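Long-range contacts in molybdopterin adenylyltransferase (Helicobacter pylori, PDB 4XCW), which probably transfers an adenylyl group from ATP to molybdopterin, a late step in the biosynthesis of the molybdenum cofactor: residues Ile6-Leu11 / Asn40-His45; Glu36-Pro41 / Asn162-Asn167; Val148-Pro153 / Lys169-Phe174. All blocks are in the same frame, centred on the assembly; numbering follows the deposited sequence.

Contact 1. Residues Ile6-Leu11 / Asn40-His45; sequences IHIGVL and NPLEFH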
ATOM      1  N   ILE B   6     -17.006 -11.571  23.525  1.00 33.12           N
ATOM      2  CA  ILE B   6     -16.479 -10.782  22.423  1.00 31.13           C
ATOM      3  C   ILE B   6     -17.650 -10.188  21.662  1.00 35.86           C
ATOM      4  O   ILE B   6     -18.541 -10.912  21.214  1.00 36.11           O
ATOM      5  CB  ILE B   6     -15.598 -11.616  21.478  1.00 30.73           C
ATOM      6  CG1 ILE B   6     -14.461 -12.278  22.263  1.00 32.25           C
ATOM      7  CG2 ILE B   6     -15.037 -10.744  20.350  1.00 26.66           C
ATOM      8  CD1 ILE B   6     -13.535 -11.296  22.957  1.00 30.87           C
ATOM      9  N   HIS B   7     -17.663  -8.866  21.550  1.00 35.04           N
ATOM     10  CA  HIS B   7     -18.687  -8.185  20.777  1.00 32.55           C
ATOM     11  C   HIS B   7     -18.184  -7.937  19.365  1.00 33.26           C
ATOM     12  O   HIS B   7     -17.085  -7.417  19.162  1.00 33.42           O
ATOM     13  CB  HIS B   7     -19.095  -6.881  21.461  1.00 28.56           C
ATOM     14  CG  HIS B   7     -19.870  -7.095  22.719  1.00 37.52           C
ATOM     15  ND1 HIS B   7     -21.247  -7.183  22.739  1.00 38.88           N
ATOM     16  CD2 HIS B   7     -19.467  -7.269  24.000  1.00 39.87           C
ATOM     17  CE1 HIS B   7     -21.655  -7.386  23.976  1.00 42.32           C
ATOM     18  NE2 HIS B   7     -20.592  -7.443  24.761  1.00 41.49           N
ATOM     19  N   ILE B   8     -18.986  -8.348  18.389  1.00 31.81           N
ATOM     20  CA  ILE B   8     -18.575  -8.294  16.993  1.00 27.32           C
ATOM     21  C   ILE B   8     -19.603  -7.566  16.141  1.00 29.28           C
ATOM     22  O   ILE B   8     -20.776  -7.938  16.117  1.00 29.45           O
ATOM     23  CB  ILE B   8     -18.361  -9.707  16.421  1.00 27.99           C
ATOM     24  CG1 ILE B   8     -17.235 -10.409  17.178  1.00 25.28           C
ATOM     25  CG2 ILE B   8     -18.021  -9.639  14.936  1.00 27.51           C
ATOM     26  CD1 ILE B   8     -16.913 -11.785  16.648  1.00 28.10           C
ATOM     27  N   GLY B   9     -19.158  -6.520  15.456  1.00 30.96           N
ATOM     28  CA  GLY B   9     -20.018  -5.786  14.545  1.00 28.04           C
ATOM     29  C   GLY B   9     -19.975  -6.384  13.153  1.00 28.57           C
ATOM     30  O   GLY B   9     -18.913  -6.754  12.655  1.00 26.22           O
ATOM     31  N   VAL B  10     -21.142  -6.504  12.528  1.00 26.49           N
ATOM     32  CA  VAL B  10     -21.225  -6.984  11.152  1.00 25.24           C
ATOM     33  C   VAL B  10     -22.048  -5.977  10.365  1.00 29.31           C
ATOM     34  O   VAL B  10     -23.251  -5.848  10.576  1.00 31.76           O
ATOM     35  CB  VAL B  10     -21.859  -8.377  11.062  1.00 28.26           C
ATOM     36  CG1 VAL B  10     -21.817  -8.903   9.619  1.00 28.09           C
ATOM     37  CG2 VAL B  10     -21.147  -9.336  12.000  1.00 28.38           C
ATOM     38  N   LEU B  11     -21.389  -5.261   9.464  1.00 27.80           N
ATOM     39  CA  LEU B  11     -22.028  -4.200   8.710  0.50 28.91           C
ATOM     40  C   LEU B  11     -22.153  -4.554   7.231  1.00 32.20           C
ATOM     41  O   LEU B  11     -21.153  -4.639   6.530  1.00 30.38           O
ATOM     42  CB  LEU B  11     -21.239  -2.902   8.871  0.50 26.56           C
ATOM     43  CG  LEU B  11     -21.895  -1.676   8.249  0.50 27.40           C
ATOM     44  CD1 LEU B  11     -23.292  -1.570   8.799  0.50 28.97           C
ATOM     45  CD2 LEU B  11     -21.099  -0.418   8.551  0.50 24.36           C
ATOM     46  N   ASN B  40     -14.991 -17.963  22.782  1.00 40.11           N
ATOM     47  CA  ASN B  40     -15.704 -17.001  23.621  1.00 39.85           C
ATOM     48  C   ASN B  40     -17.202 -17.016  23.382  1.00 39.87           C
ATOM     49  O   ASN B  40     -17.648 -17.323  22.279  1.00 38.24           O
ATOM     50  CB  ASN B  40     -15.198 -15.577  23.368  1.00 37.01           C
ATOM     51  CG  ASN B  40     -13.700 -15.451  23.512  1.00 37.61           C
ATOM     52  OD1 ASN B  40     -12.948 -15.907  22.656  1.00 38.14           O
ATOM     53  ND2 ASN B  40     -13.258 -14.819  24.597  1.00 38.36           N
ATOM     54  N   PRO B  41     -17.985 -16.675  24.415  1.00 42.87           N
ATOM     55  CA  PRO B  41     -19.363 -16.280  24.124  1.00 44.81           C
ATOM     56  C   PRO B  41     -19.348 -15.078  23.187  1.00 40.82           C
ATOM     57  O   PRO B  41     -18.610 -14.114  23.418  1.00 39.56           O
ATOM     58  CB  PRO B  41     -19.940 -15.925  25.501  1.00 52.41           C
ATOM     59  CG  PRO B  41     -18.756 -15.804  26.418  1.00 51.36           C
ATOM     60  CD  PRO B  41     -17.699 -16.696  25.858  1.00 46.63           C
ATOM     61  N   LEU B  42     -20.135 -15.141  22.121  1.00 37.93           N
ATOM     62  CA  LEU B  42     -20.118 -14.085  21.124  1.00 35.70           C
ATOM     63  C   LEU B  42     -21.447 -13.349  21.076  1.00 38.89           C
ATOM     64  O   LEU B  42     -22.512 -13.951  21.215  1.00 39.54           O
ATOM     65  CB  LEU B  42     -19.790 -14.660  19.747  1.00 37.84           C
ATOM     66  CG  LEU B  42     -18.487 -15.452  19.644  1.00 38.87           C
ATOM     67  CD1 LEU B  42     -18.303 -16.000  18.237  1.00 41.07           C
ATOM     68  CD2 LEU B  42     -17.312 -14.581  20.044  1.00 29.35           C
ATOM     69  N   GLU B  43     -21.375 -12.037  20.889  1.00 37.08           N
ATOM     70  CA  GLU B  43     -22.568 -11.244  20.637  1.00 43.11           C
ATOM     71  C   GLU B  43     -22.364 -10.473  19.347  1.00 39.34           C
ATOM     72  O   GLU B  43     -21.425  -9.686  19.223  1.00 35.67           O
ATOM     73  CB  GLU B  43     -22.873 -10.300  21.806  1.00 47.67           C
ATOM     74  CG  GLU B  43     -23.198 -11.028  23.104  1.00 58.79           C
ATOM     75  CD  GLU B  43     -23.936 -10.161  24.110  1.00 65.32           C
ATOM     76  OE1 GLU B  43     -24.370  -9.049  23.738  1.00 67.21           O
ATOM     77  OE2 GLU B  43     -24.085 -10.597  25.272  1.00 66.49           O
ATOM     78  N   PHE B  44     -23.237 -10.725  18.377  1.00 38.05           N
ATOM     79  CA  PHE B  44     -23.124 -10.103  17.071  1.00 35.86           C
ATOM     80  C   PHE B  44     -24.045  -8.900  16.926  1.00 40.98           C
ATOM     81  O   PHE B  44     -25.220  -8.952  17.290  1.00 46.56           O
ATOM     82  CB  PHE B  44     -23.422 -11.123  15.971  1.00 39.45           C
ATOM     83  CG  PHE B  44     -22.333 -12.142  15.779  1.00 36.20           C
ATOM     84  CD1 PHE B  44     -21.199 -11.827  15.053  1.00 29.18           C
ATOM     85  CD2 PHE B  44     -22.449 -13.414  16.314  1.00 37.50           C
ATOM     86  CE1 PHE B  44     -20.195 -12.762  14.869  1.00 33.00           C
ATOM     87  CE2 PHE B  44     -21.448 -14.351  16.129  1.00 34.87           C
ATOM     88  CZ  PHE B  44     -20.321 -14.023  15.407  1.00 32.28           C
ATOM     89  N   HIS B  45     -23.497  -7.816  16.388  1.00 36.00           N
ATOM     90  CA  HIS B  45     -24.262  -6.601  16.146  1.00 37.47           C
ATOM     91  C   HIS B  45     -24.352  -6.358  14.650  1.00 34.52           C
ATOM     92  O   HIS B  45     -23.435  -5.797  14.055  1.00 29.82           O
ATOM     93  CB  HIS B  45     -23.613  -5.408  16.846  1.00 35.71           C
ATOM     94  CG  HIS B  45     -23.477  -5.588  18.324  1.00 38.67           C
ATOM     95  ND1 HIS B  45     -24.482  -5.265  19.210  1.00 40.67           N
ATOM     96  CD2 HIS B  45     -22.457  -6.071  19.073  1.00 36.79           C
ATOM     97  CE1 HIS B  45     -24.084  -5.535  20.440  1.00 44.60           C
ATOM     98  NE2 HIS B  45     -22.859  -6.025  20.385  1.00 38.52           N
TER
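The H7 and H45 side chains cross obliquely on one face of a parallel strand pair and meet rim to rim: H7 ND1 and H45 NE2 are 3.1 Å apart, a hydrogen bond in which either nitrogen could be the donor. The ring planes differ by 25° and neither ring lies over the other. H7 and E43, paired across the strands, run side by side in the same direction; E43 OE1 approaches H7 CE1 to 3.2 Å, with carboxylate and imidazole planes 66° apart. Y67 stacks on the H45 ring.

The opposite face carries I6, I8, L42 and F44. I8 and F44 also run alongside each other, and F44 holds CG anti to its carbonyl carbon (chi1 -73°), which lets F44 CD1 come within 3.8 Å of I8 CB. V10 CG2 touches the same ring carbon. L42 CD2 packs on I6 CB at 3.7 Å, while I6 CG1 lies against the amide carbon CG of N40 at 3.5 Å. L34 and I30 of helix 25-37 cover I8 and V10, as expected of a beta-alpha-beta crossover whose helix packs on the sheet it connects.

Between the faces runs a ladder of five backbone bonds, from I6 N to P41 O through to V10 N to H45 O. The chemistry is thus split by face: apolar beneath the helix, polar around the histidines, where the E43 carboxylate beside H7 CE1 would probably stabilise positive charge on the imidazole only modestly, since E43 is exposed to solvent.

Contact 2. Residues Glu36-Pro41 / Asn162-Asn167; sequences EYLLNP and NYMQVN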
ATOM      1  N   GLU B  36     -17.014 -20.343  14.582  1.00 43.22           N
ATOM      2  CA  GLU B  36     -16.177 -21.539  14.588  1.00 43.45           C
ATOM      3  C   GLU B  36     -14.748 -21.235  15.037  1.00 40.19           C
ATOM      4  O   GLU B  36     -14.050 -22.112  15.547  1.00 41.68           O
ATOM      5  CB  GLU B  36     -16.155 -22.181  13.199  1.00 48.88           C
ATOM      6  CG  GLU B  36     -17.501 -22.708  12.727  1.00 59.55           C
ATOM      7  CD  GLU B  36     -17.474 -23.144  11.274  1.00 68.32           C
ATOM      8  OE1 GLU B  36     -16.409 -23.002  10.634  1.00 68.96           O
ATOM      9  OE2 GLU B  36     -18.513 -23.629  10.772  1.00 72.98           O
ATOM     10  N   TYR B  37     -14.326 -19.989  14.845  1.00 36.36           N
ATOM     11  CA  TYR B  37     -12.957 -19.572  15.142  1.00 34.87           C
ATOM     12  C   TYR B  37     -12.730 -19.232  16.612  1.00 37.19           C
ATOM     13  O   TYR B  37     -11.609 -19.343  17.113  1.00 38.44           O
ATOM     14  CB  TYR B  37     -12.576 -18.359  14.292  1.00 30.70           C
ATOM     15  CG  TYR B  37     -12.236 -18.672  12.852  1.00 28.41           C
ATOM     16  CD1 TYR B  37     -12.383 -19.957  12.334  1.00 33.59           C
ATOM     17  CD2 TYR B  37     -11.761 -17.674  12.006  1.00 30.02           C
ATOM     18  CE1 TYR B  37     -12.069 -20.232  11.012  1.00 37.31           C
ATOM     19  CE2 TYR B  37     -11.445 -17.941  10.690  1.00 34.06           C
ATOM     20  CZ  TYR B  37     -11.599 -19.214  10.195  1.00 36.94           C
ATOM     21  OH  TYR B  37     -11.278 -19.466   8.876  1.00 38.42           O
ATOM     22  N   LEU B  38     -13.788 -18.803  17.294  1.00 36.62           N
ATOM     23  CA  LEU B  38     -13.678 -18.333  18.674  1.00 37.64           C
ATOM     24  C   LEU B  38     -14.404 -19.228  19.671  1.00 39.33           C
ATOM     25  O   LEU B  38     -15.483 -19.750  19.390  1.00 42.13           O
ATOM     26  CB  LEU B  38     -14.220 -16.907  18.786  1.00 32.81           C
ATOM     27  CG  LEU B  38     -13.407 -15.835  18.065  1.00 33.36           C
ATOM     28  CD1 LEU B  38     -14.175 -14.529  18.012  1.00 31.40           C
ATOM     29  CD2 LEU B  38     -12.076 -15.645  18.770  1.00 31.55           C
ATOM     30  N   LEU B  39     -13.805 -19.386  20.847  1.00 37.53           N
ATOM     31  CA  LEU B  39     -14.403 -20.156  21.925  1.00 40.90           C
ATOM     32  C   LEU B  39     -15.246 -19.266  22.835  1.00 42.45           C
ATOM     33  O   LEU B  39     -16.110 -19.753  23.564  1.00 42.90           O
ATOM     34  CB  LEU B  39     -13.317 -20.866  22.737  1.00 42.43           C
ATOM     35  CG  LEU B  39     -12.466 -21.868  21.952  1.00 45.56           C
ATOM     36  CD1 LEU B  39     -11.286 -22.342  22.782  1.00 49.87           C
ATOM     37  CD2 LEU B  39     -13.313 -23.050  21.514  1.00 47.09           C
ATOM     38  N   ASN B  40     -14.991 -17.963  22.782  1.00 40.11           N
ATOM     39  CA  ASN B  40     -15.704 -17.001  23.621  1.00 39.85           C
ATOM     40  C   ASN B  40     -17.202 -17.016  23.382  1.00 39.87           C
ATOM     41  O   ASN B  40     -17.648 -17.323  22.279  1.00 38.24           O
ATOM     42  CB  ASN B  40     -15.198 -15.577  23.368  1.00 37.01           C
ATOM     43  CG  ASN B  40     -13.700 -15.451  23.512  1.00 37.61           C
ATOM     44  OD1 ASN B  40     -12.948 -15.907  22.656  1.00 38.14           O
ATOM     45  ND2 ASN B  40     -13.258 -14.819  24.597  1.00 38.36           N
ATOM     46  N   PRO B  41     -17.985 -16.675  24.415  1.00 42.87           N
ATOM     47  CA  PRO B  41     -19.363 -16.280  24.124  1.00 44.81           C
ATOM     48  C   PRO B  41     -19.348 -15.078  23.187  1.00 40.82           C
ATOM     49  O   PRO B  41     -18.610 -14.114  23.418  1.00 39.56           O
ATOM     50  CB  PRO B  41     -19.940 -15.925  25.501  1.00 52.41           C
ATOM     51  CG  PRO B  41     -18.756 -15.804  26.418  1.00 51.36           C
ATOM     52  CD  PRO B  41     -17.699 -16.696  25.858  1.00 46.63           C
ATOM     53  N   ASN B 162     -11.128  -6.940  24.268  1.00 28.02           N
ATOM     54  CA  ASN B 162     -11.281  -8.148  25.080  1.00 28.89           C
ATOM     55  C   ASN B 162     -10.443  -9.295  24.531  1.00 29.99           C
ATOM     56  O   ASN B 162     -10.004  -9.271  23.382  1.00 33.15           O
ATOM     57  CB  ASN B 162     -12.749  -8.569  25.169  1.00 33.44           C
ATOM     58  CG  ASN B 162     -13.596  -7.578  25.933  1.00 43.87           C
ATOM     59  OD1 ASN B 162     -13.098  -6.837  26.779  1.00 45.90           O
ATOM     60  ND2 ASN B 162     -14.889  -7.562  25.643  1.00 51.35           N
ATOM     61  N   TYR B 163     -10.231 -10.308  25.359  1.00 31.96           N
ATOM     62  CA  TYR B 163      -9.270 -11.356  25.043  1.00 27.96           C
ATOM     63  C   TYR B 163      -9.901 -12.533  24.313  1.00 30.01           C
ATOM     64  O   TYR B 163     -10.578 -13.362  24.920  1.00 29.80           O
ATOM     65  CB  TYR B 163      -8.605 -11.841  26.327  1.00 29.67           C
ATOM     66  CG  TYR B 163      -7.407 -12.731  26.097  1.00 34.25           C
ATOM     67  CD1 TYR B 163      -6.139 -12.186  25.958  1.00 32.79           C
ATOM     68  CD2 TYR B 163      -7.540 -14.114  26.034  1.00 39.20           C
ATOM     69  CE1 TYR B 163      -5.036 -12.988  25.758  1.00 36.06           C
ATOM     70  CE2 TYR B 163      -6.436 -14.929  25.833  1.00 40.83           C
ATOM     71  CZ  TYR B 163      -5.187 -14.358  25.696  1.00 41.16           C
ATOM     72  OH  TYR B 163      -4.081 -15.152  25.497  1.00 44.32           O
ATOM     73  N   MET B 164      -9.672 -12.593  23.006  1.00 29.92           N
ATOM     74  CA  MET B 164     -10.161 -13.686  22.182  1.00 28.52           C
ATOM     75  C   MET B 164      -9.458 -14.992  22.498  1.00 33.88           C
ATOM     76  O   MET B 164      -8.230 -15.039  22.589  1.00 33.95           O
ATOM     77  CB  MET B 164      -9.970 -13.363  20.707  1.00 27.55           C
ATOM     78  CG  MET B 164     -10.909 -12.319  20.172  1.00 25.24           C
ATOM     79  SD  MET B 164     -10.445 -11.913  18.484  1.00 30.75           S
ATOM     80  CE  MET B 164     -11.790 -10.818  18.048  1.00 29.38           C
ATOM     81  N   GLN B 165     -10.244 -16.051  22.648  1.00 33.72           N
ATOM     82  CA  GLN B 165      -9.701 -17.385  22.834  1.00 38.13           C
ATOM     83  C   GLN B 165     -10.052 -18.244  21.628  1.00 38.55           C
ATOM     84  O   GLN B 165     -11.217 -18.538  21.356  1.00 39.73           O
ATOM     85  CB  GLN B 165     -10.215 -17.997  24.130  1.00 43.31           C
ATOM     86  CG  GLN B 165     -10.043 -17.061  25.306  1.00 48.68           C
ATOM     87  CD  GLN B 165      -9.709 -17.780  26.590  1.00 55.52           C
ATOM     88  OE1 GLN B 165      -9.423 -18.977  26.591  1.00 64.37           O
ATOM     89  NE2 GLN B 165      -9.738 -17.050  27.696  1.00 56.15           N
ATOM     90  N   VAL B 166      -9.012 -18.628  20.903  1.00 37.31           N
ATOM     91  CA  VAL B 166      -9.138 -19.276  19.608  1.00 37.67           C
ATOM     92  C   VAL B 166      -9.537 -20.745  19.701  1.00 35.58           C
ATOM     93  O   VAL B 166      -9.060 -21.470  20.569  1.00 37.54           O
ATOM     94  CB  VAL B 166      -7.810 -19.153  18.855  1.00 42.32           C
ATOM     95  CG1 VAL B 166      -7.910 -19.751  17.476  1.00 40.23           C
ATOM     96  CG2 VAL B 166      -7.432 -17.691  18.778  1.00 40.96           C
ATOM     97  N   ASN B 167     -10.434 -21.166  18.812  1.00 35.42           N
ATOM     98  CA  ASN B 167     -10.733 -22.579  18.630  1.00 39.25           C
ATOM     99  C   ASN B 167      -9.681 -23.166  17.695  1.00 40.57           C
ATOM    100  O   ASN B 167      -9.788 -23.061  16.474  1.00 39.75           O
ATOM    101  CB  ASN B 167     -12.145 -22.781  18.070  1.00 41.63           C
ATOM    102  CG  ASN B 167     -12.586 -24.239  18.094  1.00 49.24           C
ATOM    103  OD1 ASN B 167     -11.761 -25.153  18.088  1.00 49.66           O
ATOM    104  ND2 ASN B 167     -13.897 -24.461  18.120  1.00 50.30           N
TER
HETATM  105  O   HOH W   1     -16.230 -22.269  18.389  1.00 43.70           O
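L39 leans its side chain over the backbone of 162-167, and its carbons meet successive parts of it. L39 CB lies 3.4 Å from Q165 O, the carbonyl that also accepts the bond from L39 N. CG sits between that oxygen and V166 O. The branches then part: L39 CD1 comes to 3.3 Å from V166 O, while L39 CD2 turns to N167 CB at 3.6 Å. The L39 and N167 side chains cross at about a right angle. N167 CB lies 3.2 Å from E36 O; with CG anti to the backbone N (chi1 -170°), N167 ND2 reaches and donates to a water, which can in turn donate to L38 O.

N167 N donates to Y37 O and L39 N to Q165 O, the two bonds of the single bridge between L38 and V166. Farther on, the N40 amide takes over from backbone: Q165 N donates to N40 OD1 at 2.7 Å, in the carbonyl plane on a lone pair, and N40 ND2 donates to Y163 O. ND2 has a second acceptor in Q4 O.

On the inner side L38 CD2 packs against M164 CB at 3.7 Å. The extended tail 162-167 lines the exit of helix 25-37 toward strand 42-49; L38 touches I8 and M164 touches I6 of strand 6-13, and M164 and V166 also touch P153 of helix 152-158.

Contact 3. Residues Val148-Pro153 / Lys169-Phe174; sequences VFPAIP and KNIQAF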
ATOM      1  N   VAL B 148      -6.644 -13.741   7.308  1.00 23.68           N
ATOM      2  CA  VAL B 148      -6.317 -12.609   8.178  1.00 22.82           C
ATOM      3  C   VAL B 148      -6.558 -12.868   9.660  1.00 25.24           C
ATOM      4  O   VAL B 148      -5.939 -12.219  10.501  1.00 26.89           O
ATOM      5  CB  VAL B 148      -7.103 -11.327   7.794  1.00 30.90           C
ATOM      6  CG1 VAL B 148      -6.830 -10.946   6.346  1.00 31.20           C
ATOM      7  CG2 VAL B 148      -8.594 -11.493   8.052  1.00 29.00           C
ATOM      8  N   PHE B 149      -7.439 -13.807   9.989  1.00 23.89           N
ATOM      9  CA  PHE B 149      -7.763 -14.024  11.397  1.00 25.91           C
ATOM     10  C   PHE B 149      -6.574 -14.391  12.308  1.00 26.11           C
ATOM     11  O   PHE B 149      -6.570 -13.992  13.474  1.00 27.19           O
ATOM     12  CB  PHE B 149      -8.838 -15.096  11.563  1.00 26.44           C
ATOM     13  CG  PHE B 149      -9.363 -15.186  12.970  1.00 30.39           C
ATOM     14  CD1 PHE B 149     -10.323 -14.296  13.417  1.00 32.23           C
ATOM     15  CD2 PHE B 149      -8.872 -16.133  13.851  1.00 33.07           C
ATOM     16  CE1 PHE B 149     -10.797 -14.361  14.714  1.00 32.60           C
ATOM     17  CE2 PHE B 149      -9.342 -16.201  15.150  1.00 35.24           C
ATOM     18  CZ  PHE B 149     -10.308 -15.314  15.577  1.00 30.12           C
ATOM     19  N   PRO B 150      -5.575 -15.153  11.804  1.00 21.90           N
ATOM     20  CA  PRO B 150      -4.469 -15.466  12.720  1.00 27.31           C
ATOM     21  C   PRO B 150      -3.756 -14.252  13.329  1.00 25.98           C
ATOM     22  O   PRO B 150      -3.041 -14.421  14.312  1.00 28.01           O
ATOM     23  CB  PRO B 150      -3.510 -16.263  11.833  1.00 31.24           C
ATOM     24  CG  PRO B 150      -4.423 -16.984  10.897  1.00 31.24           C
ATOM     25  CD  PRO B 150      -5.494 -15.970  10.574  1.00 20.80           C
ATOM     26  N   ALA B 151      -3.970 -13.057  12.781  1.00 27.45           N
ATOM     27  CA  ALA B 151      -3.341 -11.853  13.315  1.00 25.91           C
ATOM     28  C   ALA B 151      -4.301 -11.040  14.178  1.00 21.34           C
ATOM     29  O   ALA B 151      -3.903 -10.065  14.814  1.00 25.98           O
ATOM     30  CB  ALA B 151      -2.799 -10.984  12.174  1.00 27.38           C
ATOM     31  N   ILE B 152      -5.566 -11.441  14.210  1.00 21.14           N
ATOM     32  CA  ILE B 152      -6.598 -10.604  14.829  1.00 23.31           C
ATOM     33  C   ILE B 152      -6.596 -10.624  16.378  1.00 22.54           C
ATOM     34  O   ILE B 152      -6.633  -9.558  17.004  1.00 24.27           O
ATOM     35  CB  ILE B 152      -7.998 -10.992  14.291  1.00 25.66           C
ATOM     36  CG1 ILE B 152      -8.129 -10.531  12.838  1.00 21.02           C
ATOM     37  CG2 ILE B 152      -9.107 -10.362  15.117  1.00 20.87           C
ATOM     38  CD1 ILE B 152      -9.485 -10.811  12.223  1.00 22.99           C
ATOM     39  N   PRO B 153      -6.542 -11.813  17.007  1.00 24.04           N
ATOM     40  CA  PRO B 153      -6.552 -11.776  18.479  1.00 23.92           C
ATOM     41  C   PRO B 153      -5.421 -10.944  19.098  1.00 24.36           C
ATOM     42  O   PRO B 153      -5.655 -10.214  20.062  1.00 25.82           O
ATOM     43  CB  PRO B 153      -6.396 -13.249  18.858  1.00 24.02           C
ATOM     44  CG  PRO B 153      -6.992 -13.987  17.713  1.00 27.58           C
ATOM     45  CD  PRO B 153      -6.575 -13.199  16.505  1.00 25.61           C
ATOM     46  N   LYS B 169      -8.924 -26.019  16.857  1.00 47.20           N
ATOM     47  CA  LYS B 169      -9.411 -27.053  15.959  1.00 53.50           C
ATOM     48  C   LYS B 169      -9.703 -26.469  14.574  1.00 52.09           C
ATOM     49  O   LYS B 169      -9.670 -27.176  13.568  1.00 54.83           O
ATOM     50  CB  LYS B 169     -10.668 -27.708  16.537  1.00 55.79           C
ATOM     51  CG  LYS B 169     -11.186 -28.877  15.729  1.00 57.13           C
ATOM     52  CD  LYS B 169     -10.133 -29.960  15.635  1.00 58.21           C
ATOM     53  CE  LYS B 169     -10.555 -31.056  14.680  1.00 57.61           C
ATOM     54  NZ  LYS B 169     -11.776 -31.779  15.131  1.00 57.53           N
ATOM     55  N   ASN B 170      -9.977 -25.170  14.525  1.00 43.42           N
ATOM     56  CA  ASN B 170     -10.428 -24.547  13.287  1.00 44.21           C
ATOM     57  C   ASN B 170      -9.486 -23.496  12.707  1.00 45.98           C
ATOM     58  O   ASN B 170      -9.506 -23.241  11.503  1.00 45.13           O
ATOM     59  CB  ASN B 170     -11.806 -23.922  13.506  1.00 45.30           C
ATOM     60  CG  ASN B 170     -12.877 -24.963  13.763  1.00 47.99           C
ATOM     61  OD1 ASN B 170     -12.803 -26.080  13.251  1.00 50.04           O
ATOM     62  ND2 ASN B 170     -13.881 -24.602  14.555  1.00 46.53           N
ATOM     63  N   ILE B 171      -8.667 -22.883  13.556  1.00 43.96           N
ATOM     64  CA  ILE B 171      -7.774 -21.818  13.113  1.00 42.08           C
ATOM     65  C   ILE B 171      -6.657 -21.634  14.141  1.00 46.82           C
ATOM     66  O   ILE B 171      -6.826 -21.960  15.316  1.00 46.17           O
ATOM     67  CB  ILE B 171      -8.554 -20.487  12.896  1.00 40.54           C
ATOM     68  CG1 ILE B 171      -7.725 -19.459  12.116  1.00 39.50           C
ATOM     69  CG2 ILE B 171      -9.054 -19.920  14.212  1.00 41.22           C
ATOM     70  CD1 ILE B 171      -7.826 -19.614  10.609  1.00 37.93           C
ATOM     71  N   GLN B 172      -5.506 -21.144  13.695  1.00 49.31           N
ATOM     72  CA  GLN B 172      -4.388 -20.878  14.593  1.00 50.30           C
ATOM     73  C   GLN B 172      -4.194 -19.381  14.741  1.00 49.14           C
ATOM     74  O   GLN B 172      -4.196 -18.663  13.748  1.00 48.52           O
ATOM     75  CB  GLN B 172      -3.102 -21.515  14.066  1.00 59.68           C
ATOM     76  CG  GLN B 172      -3.199 -23.005  13.798  1.00 71.69           C
ATOM     77  CD  GLN B 172      -3.977 -23.742  14.866  1.00 79.83           C
ATOM     78  OE1 GLN B 172      -3.620 -23.713  16.045  1.00 83.18           O
ATOM     79  NE2 GLN B 172      -5.048 -24.414  14.458  1.00 82.41           N
ATOM     80  N   ALA B 173      -4.034 -18.899  15.969  1.00 46.08           N
ATOM     81  CA  ALA B 173      -3.696 -17.492  16.159  1.00 44.38           C
ATOM     82  C   ALA B 173      -2.419 -17.341  16.958  1.00 46.76           C
ATOM     83  O   ALA B 173      -2.209 -18.003  17.972  1.00 51.12           O
ATOM     84  CB  ALA B 173      -4.822 -16.744  16.828  1.00 36.59           C
ATOM     85  N   PHE B 174      -1.569 -16.446  16.480  1.00 49.66           N
ATOM     86  CA  PHE B 174      -0.245 -16.262  17.037  1.00 47.77           C
ATOM     87  C   PHE B 174      -0.215 -15.087  18.001  1.00 38.60           C
ATOM     88  O   PHE B 174      -0.616 -13.984  17.649  1.00 32.73           O
ATOM     89  CB  PHE B 174       0.759 -16.050  15.903  1.00 53.76           C
ATOM     90  CG  PHE B 174       2.139 -15.724  16.371  1.00 59.25           C
ATOM     91  CD1 PHE B 174       2.898 -16.668  17.042  1.00 62.39           C
ATOM     92  CD2 PHE B 174       2.684 -14.474  16.136  1.00 59.36           C
ATOM     93  CE1 PHE B 174       4.174 -16.372  17.474  1.00 67.40           C
ATOM     94  CE2 PHE B 174       3.962 -14.171  16.564  1.00 64.01           C
ATOM     95  CZ  PHE B 174       4.707 -15.120  17.235  1.00 67.95           C
TER
HETATM   96  O   HOH W   2      -3.129 -13.214  16.856  1.00 28.53           O
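I171 sets its CG2 methyl obliquely beside the F149 ring, 3.8 Å from F149 CD2. Its CG1 lies anti to the backbone N (chi1 -166°), which leaves CG2 in the crowded position between N and the carbonyl carbon and brings both branches to CD2. The F149 ring is backed on one face by P153 CD, offset toward the rim, and also meets the ring of Y37.

Beside this, the P150 ring forms a bump under the tail backbone: P150 CB touches Q172 O at 3.1 Å and P150 CG is 3.3 Å from the same oxygen. The A173 methyl, CB, fits into the notch between P153 CG, at 3.6 Å, and P150 O. The tail runs over a short 3-10 turn, 149-151, which links helices 138-148 and 152-158 of a molybdopterin-binding (MogA-type) alpha/beta fold; A151 N to V148 O and I152 N to F149 O hold this turn together.

P150 O faces the tail and accepts a weak bond from F174 N, 3.3 Å long. A water also donates to P150 O and to F174 O, bridging the two segments. On the outer side P150 and A151 pack on P114 of the second subunit, and F174 on its T115.

Contacts 1 and 2 share N40 and P41 and touch where I6 CD1 meets N162 and M164 and where I8 meets L38; both hold the connection from helix 25-37 into strand 42-49. Contacts 2 and 3 interlock, their segments alternating along the chain, through E36 with N170, Y37 with F149 and V166 with I171 and A173. Contact 1, a regular strand ladder, lies nearest the chain centre, its apolar face under helix 25-37. Contacts 2 and 3 lie farther out, each with exposed residues: contact 2 mixes backbone and amide bonds, contact 3 relies on proline, aliphatic and phenylalanine packing, with one weak backbone bond. Contact 3 alone reaches another subunit.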